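Local coordinates for protein indole-3-pyruvate decarboxylase (Azospirillum brasilense, PDB 2NXW) that catalyses the thiamine diphosphate- and metal-dependent decarboxylation of indole-3-pyruvate to indole-3-acetaldehyde, a step of auxin biosynthesis, at residues Leu238-Ala246 with Arg260-Thr268. Sequence-based numbering, arbitrary orientation.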
loop_
_atom_site.group_PDB
_atom_site.type_symbol
_atom_site.label_atom_id
_atom_site.label_comp_id
_atom_site.label_asym_id
_atom_site.label_seq_id
_atom_site.Cartn_x
_atom_site.Cartn_y
_atom_site.Cartn_z
ATOM N N LEU A 238 20.177 -20.196 24.683
ATOM C CA LEU A 238 20.523 -19.449 25.885
ATOM C C LEU A 238 19.941 -20.004 27.188
ATOM O O LEU A 238 19.940 -19.312 28.197
ATOM C CB LEU A 238 20.059 -18.003 25.716
ATOM C CG LEU A 238 20.745 -17.260 24.574
ATOM C CD1 LEU A 238 20.116 -15.885 24.391
ATOM C CD2 LEU A 238 22.237 -17.136 24.900
ATOM N N GLU A 239 19.460 -21.240 27.190
ATOM C CA GLU A 239 18.858 -21.757 28.419
ATOM C C GLU A 239 19.743 -21.706 29.669
ATOM O O GLU A 239 19.283 -21.292 30.734
ATOM C CB GLU A 239 18.333 -23.181 28.216
ATOM C CG GLU A 239 17.733 -23.771 29.487
ATOM C CD GLU A 239 17.014 -25.077 29.250
ATOM O OE1 GLU A 239 17.513 -25.900 28.452
ATOM O OE2 GLU A 239 15.952 -25.283 29.871
ATOM N N ALA A 240 20.999 -22.126 29.548
ATOM C CA ALA A 240 21.906 -22.117 30.695
ATOM C C ALA A 240 22.133 -20.702 31.227
ATOM O O ALA A 240 22.064 -20.469 32.431
ATOM C CB ALA A 240 23.244 -22.755 30.316
ATOM N N LYS A 241 22.401 -19.758 30.329
ATOM C CA LYS A 241 22.627 -18.379 30.739
ATOM C C LYS A 241 21.374 -17.778 31.365
ATOM O O LYS A 241 21.456 -17.043 32.347
ATOM C CB LYS A 241 23.049 -17.528 29.542
ATOM C CG LYS A 241 24.456 -17.802 29.036
ATOM C CD LYS A 241 25.488 -17.107 29.910
ATOM C CE LYS A 241 26.869 -17.182 29.272
ATOM N NZ LYS A 241 27.832 -16.281 29.956
ATOM N N VAL A 242 20.207 -18.088 30.804
ATOM C CA VAL A 242 18.980 -17.538 31.347
ATOM C C VAL A 242 18.608 -18.177 32.683
ATOM O O VAL A 242 18.015 -17.521 33.533
ATOM C CB VAL A 242 17.846 -17.621 30.294
ATOM C CG1 VAL A 242 16.493 -17.233 30.903
ATOM C CG2 VAL A 242 18.195 -16.678 29.142
ATOM N N ALA A 243 18.982 -19.439 32.891
ATOM C CA ALA A 243 18.712 -20.081 34.180
ATOM C C ALA A 243 19.525 -19.321 35.233
ATOM O O ALA A 243 19.043 -19.066 36.339
ATOM C CB ALA A 243 19.134 -21.555 34.147
ATOM N N GLU A 244 20.754 -18.949 34.879
ATOM C CA GLU A 244 21.618 -18.205 35.791
ATOM C C GLU A 244 21.019 -16.818 36.047
ATOM O O GLU A 244 20.951 -16.365 37.188
ATOM C CB GLU A 244 23.025 -18.091 35.194
ATOM C CG GLU A 244 24.076 -17.436 36.094
ATOM C CD GLU A 244 24.338 -18.218 37.377
ATOM O OE1 GLU A 244 24.345 -19.467 37.340
ATOM O OE2 GLU A 244 24.554 -17.577 38.425
ATOM N N LEU A 245 20.579 -16.146 34.985
ATOM C CA LEU A 245 19.968 -14.830 35.131
ATOM C C LEU A 245 18.721 -14.886 36.027
ATOM O O LEU A 245 18.540 -14.031 36.901
ATOM C CB LEU A 245 19.588 -14.272 33.751
ATOM C CG LEU A 245 18.755 -12.984 33.742
ATOM C CD1 LEU A 245 19.555 -11.842 34.373
ATOM C CD2 LEU A 245 18.364 -12.643 32.309
ATOM N N ALA A 246 17.865 -15.886 35.814
ATOM C CA ALA A 246 16.642 -16.028 36.605
ATOM C C ALA A 246 16.942 -16.178 38.088
ATOM O O ALA A 246 16.238 -15.613 38.932
ATOM C CB ALA A 246 15.831 -17.222 36.116
ATOM N N ARG A 260 7.878 -22.906 26.602
ATOM C CA ARG A 260 7.453 -24.021 27.449
ATOM C C ARG A 260 8.535 -25.088 27.598
ATOM O O ARG A 260 9.069 -25.587 26.610
ATOM C CB ARG A 260 6.172 -24.636 26.868
ATOM C CG ARG A 260 5.459 -25.673 27.733
ATOM C CD ARG A 260 4.028 -25.852 27.211
ATOM N NE ARG A 260 3.300 -26.979 27.796
ATOM C CZ ARG A 260 3.540 -28.255 27.509
ATOM N NH1 ARG A 260 4.496 -28.574 26.649
ATOM N NH2 ARG A 260 2.806 -29.214 28.062
ATOM N N GLY A 261 8.864 -25.427 28.842
ATOM C CA GLY A 261 9.885 -26.432 29.079
ATOM C C GLY A 261 11.235 -25.857 29.469
ATOM O O GLY A 261 12.056 -26.539 30.080
ATOM N N LEU A 262 11.478 -24.601 29.110
ATOM C CA LEU A 262 12.747 -23.958 29.444
ATOM C C LEU A 262 12.886 -23.786 30.961
ATOM O O LEU A 262 11.904 -23.534 31.654
ATOM C CB LEU A 262 12.836 -22.588 28.755
ATOM C CG LEU A 262 13.003 -22.581 27.233
ATOM C CD1 LEU A 262 12.908 -21.141 26.719
ATOM C CD2 LEU A 262 14.339 -23.216 26.853
ATOM N N LEU A 263 14.111 -23.921 31.458
ATOM C CA LEU A 263 14.413 -23.773 32.884
ATOM C C LEU A 263 13.707 -24.771 33.801
ATOM O O LEU A 263 13.626 -24.554 35.013
ATOM C CB LEU A 263 14.102 -22.344 33.359
ATOM C CG LEU A 263 15.233 -21.318 33.173
ATOM C CD1 LEU A 263 15.550 -21.122 31.697
ATOM C CD2 LEU A 263 14.817 -20.005 33.817
ATOM N N ALA A 264 13.211 -25.868 33.236
ATOM C CA ALA A 264 12.512 -26.869 34.040
ATOM C C ALA A 264 13.374 -27.426 35.166
ATOM O O ALA A 264 12.869 -27.700 36.257
ATOM C CB ALA A 264 12.028 -28.011 33.150
ATOM N N ASP A 265 14.670 -27.590 34.908
ATOM C CA ASP A 265 15.579 -28.140 35.910
ATOM C C ASP A 265 16.367 -27.074 36.663
ATOM O O ASP A 265 17.251 -27.394 37.452
ATOM C CB ASP A 265 16.565 -29.116 35.256
ATOM C CG ASP A 265 15.868 -30.258 34.540
ATOM O OD1 ASP A 265 14.833 -30.746 35.045
ATOM O OD2 ASP A 265 16.363 -30.673 33.471
ATOM N N ALA A 266 16.035 -25.810 36.428
ATOM C CA ALA A 266 16.732 -24.696 37.071
ATOM C C ALA A 266 16.380 -24.473 38.543
ATOM O O ALA A 266 15.352 -24.935 39.029
ATOM C CB ALA A 266 16.451 -23.414 36.291
ATOM N N PRO A 267 17.241 -23.741 39.267
ATOM C CA PRO A 267 17.013 -23.447 40.687
ATOM C C PRO A 267 15.748 -22.608 40.869
ATOM O O PRO A 267 15.097 -22.674 41.909
ATOM C CB PRO A 267 18.277 -22.692 41.093
ATOM C CG PRO A 267 19.317 -23.243 40.178
ATOM C CD PRO A 267 18.595 -23.328 38.855
ATOM N N THR A 268 15.423 -21.792 39.865
ATOM C CA THR A 268 14.207 -20.979 39.901
ATOM C C THR A 268 13.452 -21.265 38.604
ATOM O O THR A 268 13.513 -20.499 37.638
ATOM C CB THR A 268 14.516 -19.456 40.038
ATOM O OG1 THR A 268 15.251 -18.993 38.895
ATOM C CG2 THR A 268 15.336 -19.198 41.298
HETATM O O HOH W 1 16.274 -26.699 32.751
HETATM O O HOH W 2 15.043 -27.607 30.702
HETATM O O HOH W 3 17.323 -20.498 37.988
#
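Leu-263 lays its isobutyl group across the flank of helix 239-249, with Glu-239 reaching past it in the opposite direction to grip its backbone. The helix offers small residues about one turn apart: CG of Leu-263 lies 3.8 Å from CA of Ala-243, and CD2 of Leu-263 packs 3.7 Å from CB of Ala-246. The other branch, CD1, packs against CG1 of Val-242, the two side chains crossing at about a right angle. The methyls of Ala-243 and Ala-246 are small enough to let the leucine come close to the helix backbone; CB of Ala-243 also meets CB of Ala-266 at 3.9 Å.

With CG anti to the backbone N (chi1 178°) and the chain extended beyond it, Glu-239 carries its carboxylate out to the type II turn 261-264 and the overlapping type I turn 263-266. Gly-261 opens the first at phi 102°, where a CB would jam against the carbonyl O of Arg-260. OE2 of Glu-239 accepts the N-H of Leu-263 through its anti lone pair (N to OE2 2.8 Å, N-H...O 154°), and a water links OE2 to Asp-265 N. Replacing Glu-239 by an alanine would probably leave the Leu-263 N-H without this acceptor and the turns without their water-held link. Further along, another water bridges Ala-243 O and Thr-268 N. Helix 239-249 belongs to the beta-alpha-beta crossover joining parallel neighbours 225-229 and 253-255 in the central domain's sheet, and the loop after strand 253-255 folds back over it.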